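Local coordinates for putative pectin lyase (Geobacillus virus E2, PDB 7CHU), which serves as the tailspike of a thermophilic bacteriophage, probably recognising and perhaps cleaving host surface polysaccharide, with a pectate-lyase-like fold in a three-chain assembly, at residues F202-C207 with I223-T228; C258-N263 with C287-K292; Y320-N325 with D342-T347. One frame throughout, in Å; residues are numbered along the deposited sequence.

Contact 1: residues F202-C207 with I223-T228; sequences FGVRYC and IGLYNT
Arg205 and Thr228 supply the side-chain hydrogen bond of this strand pair. Arg205 NE donates to Thr228 OG1 over 2.9 Å, with 176° at the hydrogen and the oxygen lying in the guanidinium plane, so the bond is close to straight. The arginine chain bends at chi3, which turns NE back to the threonine running beside it. Flat groups hold both faces of the guanidinium: Tyr206 CE2 stands over its centre on one side, and Tyr226 CE2 meets the other toward the rim, 3.6 Å from Arg205 NE. The Tyr226 ring is tilted 39° against the guanidinium, too far from parallel for a flush stack. Arg205 NH1 also makes a weak hydrogen bond to Asn107 of the second subunit.

Apolar contact gathers on the other side of the strands. Leu225 CD1 sits above the Phe202 ring, 3.9 Å from its centroid and 15° off the normal, which meets the geometry of a CH-pi contact. The same methyl lies 4.4 Å from Val204 CG2, so one leucine branch serves both neighbours.

The backbones run nearly parallel. Tyr226 N donates to Phe202 O, and Tyr226 O accepts from Val204 N at 2.9 Å; a weak bond from Thr228 N to Val204 O follows, and Tyr206 N to Thr228 O closes the series.

Asn227 takes its main polar partner outside the pair, where its OD1 accepts from Asn230 and from Asn263. Strand 202-205 is flanked by strand 177-180, to which Gly203 and Arg205 are hydrogen-bonded, while strand 220-228 has 259-261 on its far side; successive parallel strands of this kind build one wall of the right-handed beta-helix expected for the pectate-lyase-like family.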
loop_
_atom_site.group_PDB
_atom_site.type_symbol
_atom_site.label_atom_id
_atom_site.label_comp_id
_atom_site.label_asym_id
_atom_site.label_seq_id
_atom_site.Cartn_x
_atom_site.Cartn_y
_atom_site.Cartn_z
ATOM N N PHE A 202 8.223 0.979 -15.598
ATOM C CA PHE A 202 8.363 1.210 -17.026
ATOM C C PHE A 202 7.505 2.400 -17.402
ATOM O O PHE A 202 6.551 2.730 -16.696
ATOM C CB PHE A 202 8.024 -0.033 -17.855
ATOM C CG PHE A 202 6.537 -0.306 -18.049
ATOM C CD1 PHE A 202 5.790 -0.890 -17.059
ATOM C CD2 PHE A 202 5.925 -0.056 -19.265
ATOM C CE1 PHE A 202 4.447 -1.186 -17.259
ATOM C CE2 PHE A 202 4.593 -0.359 -19.470
ATOM C CZ PHE A 202 3.849 -0.925 -18.457
ATOM N N GLY A 203 7.901 3.079 -18.466
ATOM C CA GLY A 203 7.255 4.317 -18.887
ATOM C C GLY A 203 6.616 4.175 -20.249
ATOM O O GLY A 203 7.115 3.440 -21.107
ATOM N N VAL A 204 5.485 4.850 -20.436
ATOM C CA VAL A 204 4.809 4.951 -21.720
ATOM C C VAL A 204 4.416 6.409 -21.873
ATOM O O VAL A 204 3.600 6.921 -21.094
ATOM C CB VAL A 204 3.583 4.040 -21.824
ATOM C CG1 VAL A 204 2.939 4.202 -23.186
ATOM C CG2 VAL A 204 3.973 2.574 -21.632
ATOM N N ARG A 205 5.015 7.094 -22.843
ATOM C CA ARG A 205 4.881 8.537 -22.924
ATOM C C ARG A 205 4.787 8.976 -24.378
ATOM O O ARG A 205 5.411 8.384 -25.257
ATOM C CB ARG A 205 6.059 9.244 -22.235
ATOM C CG ARG A 205 6.253 8.857 -20.758
ATOM C CD ARG A 205 7.466 9.568 -20.135
ATOM N NE ARG A 205 7.167 10.978 -19.908
ATOM C CZ ARG A 205 8.076 11.933 -19.742
ATOM N NH1 ARG A 205 9.378 11.640 -19.772
ATOM N NH2 ARG A 205 7.671 13.188 -19.537
ATOM N N TYR A 206 3.999 10.030 -24.613
ATOM C CA TYR A 206 3.929 10.715 -25.906
ATOM C C TYR A 206 3.392 9.819 -27.019
ATOM O O TYR A 206 3.789 9.954 -28.183
ATOM C CB TYR A 206 5.286 11.298 -26.304
ATOM C CG TYR A 206 5.831 12.272 -25.294
ATOM C CD1 TYR A 206 5.308 13.554 -25.189
ATOM C CD2 TYR A 206 6.868 11.908 -24.442
ATOM C CE1 TYR A 206 5.803 14.456 -24.263
ATOM C CE2 TYR A 206 7.360 12.802 -23.495
ATOM C CZ TYR A 206 6.821 14.073 -23.413
ATOM O OH TYR A 206 7.314 14.968 -22.493
ATOM N N CYS A 207 2.480 8.909 -26.674
ATOM C CA CYS A 207 1.791 8.093 -27.674
ATOM C C CYS A 207 0.450 8.759 -27.976
ATOM O O CYS A 207 -0.342 8.990 -27.064
ATOM C CB CYS A 207 1.572 6.673 -27.161
ATOM S SG CYS A 207 3.076 5.787 -26.809
ATOM N N ILE A 223 3.601 -2.180 -11.194
ATOM C CA ILE A 223 4.190 -1.389 -10.121
ATOM C C ILE A 223 5.035 -0.284 -10.737
ATOM O O ILE A 223 5.879 -0.556 -11.587
ATOM C CB ILE A 223 5.033 -2.283 -9.186
ATOM C CG1 ILE A 223 4.189 -3.438 -8.638
ATOM C CG2 ILE A 223 5.676 -1.476 -8.035
ATOM C CD1 ILE A 223 5.035 -4.490 -7.897
ATOM N N GLY A 224 4.817 0.960 -10.305
ATOM C CA GLY A 224 5.691 2.052 -10.711
ATOM C C GLY A 224 5.572 2.503 -12.160
ATOM O O GLY A 224 6.502 3.145 -12.692
ATOM N N LEU A 225 4.457 2.201 -12.823
ATOM C CA LEU A 225 4.255 2.695 -14.184
ATOM C C LEU A 225 4.241 4.221 -14.206
ATOM O O LEU A 225 3.618 4.866 -13.353
ATOM C CB LEU A 225 2.943 2.155 -14.765
ATOM C CG LEU A 225 2.380 2.838 -16.025
ATOM C CD1 LEU A 225 3.247 2.562 -17.252
ATOM C CD2 LEU A 225 0.940 2.433 -16.312
ATOM N N TYR A 226 4.935 4.794 -15.188
ATOM C CA TYR A 226 4.948 6.232 -15.455
ATOM C C TYR A 226 4.267 6.449 -16.810
ATOM O O TYR A 226 4.741 5.948 -17.833
ATOM C CB TYR A 226 6.384 6.737 -15.464
ATOM C CG TYR A 226 6.608 8.214 -15.631
ATOM C CD1 TYR A 226 5.819 9.147 -14.966
ATOM C CD2 TYR A 226 7.654 8.678 -16.422
ATOM C CE1 TYR A 226 6.057 10.521 -15.092
ATOM C CE2 TYR A 226 7.901 10.035 -16.559
ATOM C CZ TYR A 226 7.100 10.958 -15.891
ATOM O OH TYR A 226 7.344 12.314 -16.033
ATOM N N ASN A 227 3.166 7.198 -16.822
ATOM C CA ASN A 227 2.270 7.267 -17.982
ATOM C C ASN A 227 1.900 8.734 -18.189
ATOM O O ASN A 227 1.123 9.284 -17.400
ATOM C CB ASN A 227 1.044 6.382 -17.735
ATOM C CG ASN A 227 0.113 6.290 -18.941
ATOM O OD1 ASN A 227 -0.441 7.294 -19.375
ATOM N ND2 ASN A 227 -0.084 5.077 -19.461
ATOM N N THR A 228 2.498 9.395 -19.188
ATOM C CA THR A 228 2.233 10.817 -19.422
ATOM C C THR A 228 2.080 11.112 -20.911
ATOM O O THR A 228 2.608 10.393 -21.760
ATOM C CB THR A 228 3.346 11.746 -18.875
ATOM O OG1 THR A 228 4.396 11.881 -19.846
ATOM C CG2 THR A 228 3.939 11.194 -17.593
#

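Contact 2: residues C258-N263 with C287-K292; sequences CHFEAN and CKFHGK
Glu261 OE1 is approached by two groups. His259 NE2 donates to it at 2.7 Å, meeting its anti lone pair in the plane of the imidazole, which fixes the rotation of that ring. From the facing strand, Lys288 NZ stands 3.6 Å from Glu261 OE1, a long salt bridge; its stronger partner is Asp219 of the second subunit. Waters connect the other carboxylate oxygen to the facing segment. Water 2 donates to Glu261 OE2 at 2.8 Å and accepts from Lys288 NZ, whereas water 1 lies within hydrogen-bonding distance of both Glu261 OE2 and Gly291 O, the latter in the turn that follows the strand.

Lys288 reaches this carboxylate along an extended chain, CG anti to the backbone N (168°), and on the way its CD passes over one face of His259, 3.8 Å from the ring centroid. Glu261 OE2 lies over a face of His290, whose ND1 is turned to Gly291 O.

Phe260 and Phe289 occupy the opposite side of the sheet. Their planes differ by 7°, but the centroids are 5.1 Å apart, so the rings are slid well past one another, and Phe289 in turn stacks on Phe321. Between the faces, Lys288 O receives Phe260 N and Phe260 O receives His290 N. In-register parallel strands with like residues piled in rows, here Phe on Phe, are typical of beta-helix coils.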
loop_
_atom_site.group_PDB
_atom_site.type_symbol
_atom_site.label_atom_id
_atom_site.label_comp_id
_atom_site.label_asym_id
_atom_site.label_seq_id
_atom_site.Cartn_x
_atom_site.Cartn_y
_atom_site.Cartn_z
ATOM N N CYS A 258 1.629 3.984 -9.158
ATOM C CA CYS A 258 1.747 4.391 -10.548
ATOM C C CYS A 258 1.593 5.906 -10.649
ATOM O O CYS A 258 1.047 6.551 -9.755
ATOM C CB CYS A 258 0.704 3.662 -11.384
ATOM S SG CYS A 258 1.135 1.891 -11.534
ATOM N N HIS A 259 2.050 6.470 -11.768
ATOM C CA HIS A 259 2.150 7.926 -11.932
ATOM C C HIS A 259 1.523 8.294 -13.278
ATOM O O HIS A 259 2.120 8.021 -14.322
ATOM C CB HIS A 259 3.619 8.349 -11.849
ATOM C CG HIS A 259 3.881 9.819 -12.008
ATOM N ND1 HIS A 259 5.071 10.392 -11.612
ATOM C CD2 HIS A 259 3.152 10.822 -12.557
ATOM C CE1 HIS A 259 5.052 11.687 -11.877
ATOM N NE2 HIS A 259 3.897 11.976 -12.446
ATOM N N PHE A 260 0.330 8.909 -13.257
ATOM C CA PHE A 260 -0.384 9.328 -14.466
ATOM C C PHE A 260 -0.400 10.849 -14.499
ATOM O O PHE A 260 -0.883 11.474 -13.554
ATOM C CB PHE A 260 -1.819 8.792 -14.495
ATOM C CG PHE A 260 -1.928 7.296 -14.337
ATOM C CD1 PHE A 260 -1.832 6.469 -15.437
ATOM C CD2 PHE A 260 -2.136 6.721 -13.085
ATOM C CE1 PHE A 260 -1.921 5.071 -15.297
ATOM C CE2 PHE A 260 -2.231 5.340 -12.924
ATOM C CZ PHE A 260 -2.126 4.504 -14.039
ATOM N N GLU A 261 0.157 11.451 -15.547
ATOM C CA GLU A 261 0.269 12.906 -15.523
ATOM C C GLU A 261 0.098 13.485 -16.918
ATOM O O GLU A 261 0.657 12.961 -17.874
ATOM C CB GLU A 261 1.623 13.353 -14.951
ATOM C CG GLU A 261 1.757 14.881 -14.924
ATOM C CD GLU A 261 2.828 15.376 -13.970
ATOM O OE1 GLU A 261 3.517 14.549 -13.337
ATOM O OE2 GLU A 261 2.977 16.603 -13.857
ATOM N N ALA A 262 -0.656 14.587 -17.015
ATOM C CA ALA A 262 -0.755 15.376 -18.248
ATOM C C ALA A 262 -1.114 14.510 -19.458
ATOM O O ALA A 262 -0.535 14.638 -20.536
ATOM C CB ALA A 262 0.542 16.161 -18.502
ATOM N N ASN A 263 -2.071 13.616 -19.294
ATOM C CA ASN A 263 -2.500 12.855 -20.452
ATOM C C ASN A 263 -3.491 13.678 -21.259
ATOM O O ASN A 263 -4.095 14.625 -20.750
ATOM C CB ASN A 263 -3.087 11.521 -20.013
ATOM C CG ASN A 263 -1.991 10.463 -19.809
ATOM O OD1 ASN A 263 -1.131 10.262 -20.678
ATOM N ND2 ASN A 263 -1.996 9.826 -18.649
ATOM N N CYS A 287 -1.740 5.649 -6.278
ATOM C CA CYS A 287 -1.452 6.188 -7.594
ATOM C C CYS A 287 -1.691 7.694 -7.653
ATOM O O CYS A 287 -2.448 8.269 -6.859
ATOM C CB CYS A 287 -2.264 5.456 -8.669
ATOM S SG CYS A 287 -1.831 3.684 -8.828
ATOM N N LYS A 288 -0.974 8.335 -8.574
ATOM C CA LYS A 288 -1.052 9.777 -8.813
ATOM C C LYS A 288 -1.827 10.039 -10.106
ATOM O O LYS A 288 -1.528 9.423 -11.126
ATOM C CB LYS A 288 0.359 10.364 -8.936
ATOM C CG LYS A 288 0.412 11.803 -9.473
ATOM C CD LYS A 288 1.843 12.316 -9.457
ATOM C CE LYS A 288 1.973 13.699 -10.033
ATOM N NZ LYS A 288 3.297 14.297 -9.709
ATOM N N PHE A 289 -2.812 10.957 -10.070
ATOM C CA PHE A 289 -3.595 11.370 -11.243
ATOM C C PHE A 289 -3.536 12.895 -11.330
ATOM O O PHE A 289 -4.259 13.598 -10.611
ATOM C CB PHE A 289 -5.046 10.889 -11.163
ATOM C CG PHE A 289 -5.195 9.394 -11.054
ATOM C CD1 PHE A 289 -5.268 8.779 -9.807
ATOM C CD2 PHE A 289 -5.250 8.604 -12.187
ATOM C CE1 PHE A 289 -5.391 7.378 -9.691
ATOM C CE2 PHE A 289 -5.395 7.214 -12.093
ATOM C CZ PHE A 289 -5.452 6.590 -10.846
ATOM N N HIS A 290 -2.689 13.406 -12.218
ATOM C CA HIS A 290 -2.294 14.815 -12.219
ATOM C C HIS A 290 -2.625 15.437 -13.573
ATOM O O HIS A 290 -2.248 14.898 -14.608
ATOM C CB HIS A 290 -0.791 14.905 -11.927
ATOM C CG HIS A 290 -0.297 16.265 -11.551
ATOM N ND1 HIS A 290 -0.196 17.299 -12.457
ATOM C CD2 HIS A 290 0.230 16.728 -10.392
ATOM C CE1 HIS A 290 0.333 18.356 -11.859
ATOM N NE2 HIS A 290 0.600 18.033 -10.607
ATOM N N GLY A 291 -3.288 16.580 -13.566
ATOM C CA GLY A 291 -3.758 17.161 -14.798
ATOM C C GLY A 291 -2.654 17.741 -15.659
ATOM O O GLY A 291 -1.462 17.716 -15.339
ATOM N N LYS A 292 -3.089 18.281 -16.794
ATOM C CA LYS A 292 -2.196 18.727 -17.853
ATOM C C LYS A 292 -1.694 20.146 -17.629
ATOM O O LYS A 292 -0.533 20.442 -17.912
ATOM C CB LYS A 292 -2.922 18.640 -19.202
ATOM C CG LYS A 292 -2.071 19.043 -20.391
ATOM C CD LYS A 292 -2.827 18.831 -21.681
ATOM C CE LYS A 292 -1.935 19.160 -22.847
ATOM N NZ LYS A 292 -2.543 18.689 -24.085
HETATM O O HOH W 1 1.197 18.613 -15.572
HETATM O O HOH W 2 4.081 16.777 -11.239
#

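Contact 3: residues Y320-N325 with D342-T347; sequences YFYQCN and DFYNCT
Phe321 has the largest area buried in this pairing, and Phe343 is its chief side-chain partner. Paired in register, they leave the sheet on the same side, and CG beside the backbone N in both keeps the rings alongside each other. Phe343 CE1 comes over a face of Phe321, 3.5 Å from its CD1. With the planes at 23° and the centroids 5.1 Å apart, the rings are slid so far that they barely overlap. The backbone of Phe321 is held as well: its N donates to Asp342 O at 2.9 Å, and its O accepts from Tyr344 N and from water 3. That water donates to Asp342 OD1 too, while the Asp342 carboxylate forms salt bridges to Arg335 and Lys337 of the second subunit.

Tyr344 lies on the other side of the strands, next to Tyr322. The two side chains run alongside, and Tyr322 CD1 approaches the edge of the Tyr344 ring, 3.6 Å from CD2. The opposite approach is also at an edge, because Tyr344 CD2 lies in the plane of the Tyr322 ring. Gln323 CB covers one face of Tyr322 over its centre.

Thr347 closes the pair at its C-terminal end, where its N donates to Cys324 O at 3.1 Å and its CG2 touches Asn325 OD1 at 3.3 Å. Two residues earlier, Asn345 ND2 donates to Gln323 OE1 over 2.7 Å, the donor 30° from the carbonyl plane. Gln323 and Asn345 both have positive phi, so the two strands bend at matching places. In-register parallel strands that align like residues, Phe beside Phe and Tyr beside Tyr, and repeat a bend from one turn to the next are consistent with a parallel beta-helix.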
loop_
_atom_site.group_PDB
_atom_site.type_symbol
_atom_site.label_atom_id
_atom_site.label_comp_id
_atom_site.label_asym_id
_atom_site.label_seq_id
_atom_site.Cartn_x
_atom_site.Cartn_y
_atom_site.Cartn_z
ATOM N N TYR A 320 -4.073 10.091 -5.309
ATOM C CA TYR A 320 -3.946 11.539 -5.370
ATOM C C TYR A 320 -4.526 12.025 -6.697
ATOM O O TYR A 320 -4.091 11.582 -7.771
ATOM C CB TYR A 320 -2.471 11.927 -5.237
ATOM C CG TYR A 320 -2.102 13.317 -5.728
ATOM C CD1 TYR A 320 -2.670 14.465 -5.174
ATOM C CD2 TYR A 320 -1.164 13.471 -6.739
ATOM C CE1 TYR A 320 -2.313 15.731 -5.625
ATOM C CE2 TYR A 320 -0.804 14.706 -7.193
ATOM C CZ TYR A 320 -1.376 15.827 -6.642
ATOM O OH TYR A 320 -0.981 17.032 -7.145
ATOM N N PHE A 321 -5.516 12.916 -6.621
ATOM C CA PHE A 321 -6.169 13.495 -7.788
ATOM C C PHE A 321 -5.984 15.003 -7.763
ATOM O O PHE A 321 -6.250 15.638 -6.733
ATOM C CB PHE A 321 -7.669 13.175 -7.797
ATOM C CG PHE A 321 -7.980 11.725 -8.071
ATOM C CD1 PHE A 321 -7.950 10.785 -7.035
ATOM C CD2 PHE A 321 -8.304 11.308 -9.359
ATOM C CE1 PHE A 321 -8.225 9.439 -7.283
ATOM C CE2 PHE A 321 -8.593 9.961 -9.623
ATOM C CZ PHE A 321 -8.564 9.031 -8.588
ATOM N N TYR A 322 -5.566 15.581 -8.891
ATOM C CA TYR A 322 -5.351 17.023 -8.941
ATOM C C TYR A 322 -5.610 17.556 -10.344
ATOM O O TYR A 322 -5.146 16.969 -11.327
ATOM C CB TYR A 322 -3.922 17.371 -8.487
ATOM C CG TYR A 322 -3.482 18.762 -8.865
ATOM C CD1 TYR A 322 -4.045 19.871 -8.264
ATOM C CD2 TYR A 322 -2.525 18.960 -9.844
ATOM C CE1 TYR A 322 -3.650 21.147 -8.621
ATOM C CE2 TYR A 322 -2.123 20.216 -10.206
ATOM C CZ TYR A 322 -2.681 21.309 -9.587
ATOM O OH TYR A 322 -2.284 22.567 -9.968
ATOM N N GLN A 323 -6.358 18.663 -10.420
ATOM C CA GLN A 323 -6.524 19.469 -11.626
ATOM C C GLN A 323 -7.197 18.705 -12.771
ATOM O O GLN A 323 -6.519 18.165 -13.654
ATOM C CB GLN A 323 -5.168 20.020 -12.071
ATOM C CG GLN A 323 -5.226 21.215 -13.036
ATOM C CD GLN A 323 -5.515 22.548 -12.326
ATOM O OE1 GLN A 323 -5.928 22.568 -11.168
ATOM N NE2 GLN A 323 -5.340 23.659 -13.041
ATOM N N CYS A 324 -8.539 18.638 -12.739
ATOM C CA CYS A 324 -9.366 17.947 -13.762
ATOM C C CYS A 324 -10.515 18.776 -14.296
ATOM O O CYS A 324 -11.332 19.274 -13.529
ATOM C CB CYS A 324 -9.878 16.634 -13.169
ATOM S SG CYS A 324 -10.986 15.685 -14.229
ATOM N N ASN A 325 -10.596 18.895 -15.616
ATOM C CA ASN A 325 -11.695 19.614 -16.242
ATOM C C ASN A 325 -12.896 18.692 -16.476
ATOM O O ASN A 325 -13.385 18.568 -17.597
ATOM C CB ASN A 325 -11.210 20.216 -17.564
ATOM C CG ASN A 325 -12.239 21.113 -18.217
ATOM O OD1 ASN A 325 -13.134 21.644 -17.558
ATOM N ND2 ASN A 325 -12.113 21.293 -19.527
ATOM N N ASP A 342 -7.330 11.850 -1.938
ATOM C CA ASP A 342 -7.443 13.290 -1.832
ATOM C C ASP A 342 -7.638 13.878 -3.218
ATOM O O ASP A 342 -6.984 13.456 -4.178
ATOM C CB ASP A 342 -6.229 13.903 -1.160
ATOM C CG ASP A 342 -6.509 15.310 -0.651
ATOM O OD1 ASP A 342 -6.243 16.241 -1.447
ATOM O OD2 ASP A 342 -7.003 15.468 0.511
ATOM N N PHE A 343 -8.516 14.876 -3.294
ATOM C CA PHE A 343 -8.967 15.489 -4.535
ATOM C C PHE A 343 -8.760 16.991 -4.447
ATOM O O PHE A 343 -9.206 17.620 -3.480
ATOM C CB PHE A 343 -10.456 15.211 -4.772
ATOM C CG PHE A 343 -10.830 13.762 -4.731
ATOM C CD1 PHE A 343 -10.800 12.998 -5.910
ATOM C CD2 PHE A 343 -11.262 13.172 -3.547
ATOM C CE1 PHE A 343 -11.177 11.651 -5.904
ATOM C CE2 PHE A 343 -11.633 11.827 -3.505
ATOM C CZ PHE A 343 -11.593 11.050 -4.694
ATOM N N TYR A 344 -8.099 17.573 -5.439
ATOM C CA TYR A 344 -7.858 19.013 -5.421
ATOM C C TYR A 344 -8.111 19.614 -6.801
ATOM O O TYR A 344 -7.300 19.443 -7.715
ATOM C CB TYR A 344 -6.438 19.329 -4.944
ATOM C CG TYR A 344 -6.235 20.787 -4.632
ATOM C CD1 TYR A 344 -6.594 21.311 -3.388
ATOM C CD2 TYR A 344 -5.693 21.643 -5.578
ATOM C CE1 TYR A 344 -6.403 22.658 -3.102
ATOM C CE2 TYR A 344 -5.502 22.984 -5.300
ATOM C CZ TYR A 344 -5.855 23.483 -4.059
ATOM O OH TYR A 344 -5.688 24.818 -3.781
ATOM N N ASN A 345 -9.225 20.344 -6.925
ATOM C CA ASN A 345 -9.523 21.241 -8.037
ATOM C C ASN A 345 -10.041 20.516 -9.270
ATOM O O ASN A 345 -9.261 20.143 -10.151
ATOM C CB ASN A 345 -8.311 22.092 -8.422
ATOM C CG ASN A 345 -8.716 23.429 -8.990
ATOM O OD1 ASN A 345 -9.773 23.957 -8.644
ATOM N ND2 ASN A 345 -7.900 23.978 -9.876
ATOM N N CYS A 346 -11.363 20.352 -9.363
ATOM C CA CYS A 346 -11.985 19.865 -10.584
ATOM C C CYS A 346 -13.241 20.684 -10.891
ATOM O O CYS A 346 -13.752 21.428 -10.050
ATOM C CB CYS A 346 -12.339 18.390 -10.478
ATOM S SG CYS A 346 -13.625 18.064 -9.206
ATOM N N THR A 347 -13.718 20.552 -12.119
ATOM C CA THR A 347 -14.896 21.288 -12.555
ATOM C C THR A 347 -16.193 20.536 -12.265
ATOM O O THR A 347 -17.248 21.164 -12.221
ATOM C CB THR A 347 -14.791 21.605 -14.057
ATOM O OG1 THR A 347 -14.842 20.396 -14.814
ATOM C CG2 THR A 347 -13.486 22.287 -14.379
HETATM O O HOH W 3 -5.110 16.080 -3.866
#

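How the contacts relate
All three contacts join parallel strands along one wall of the solenoid, and each reaches the second subunit. Contacts 1 and 2 meet where strands 220-228 and 259-261 pair, and contacts 2 and 3 where 288-290 pairs with 320-324; contacts 1 and 3 stay apart, about 11 Å between nearest atoms. The first two are mainly buried, the third only partly. Aromatic rings also bridge the junctions: Tyr226 of contact 1 meets His259 of contact 2 edge-to-face, as His290 meets Tyr322 of contact 3, whereas Phe289 and Phe321 stack. Polar chemistry changes along the wall: a guanidinium-hydroxyl bond in contact 1, a hydrated carboxylate in contact 2, and paired amides in contact 3.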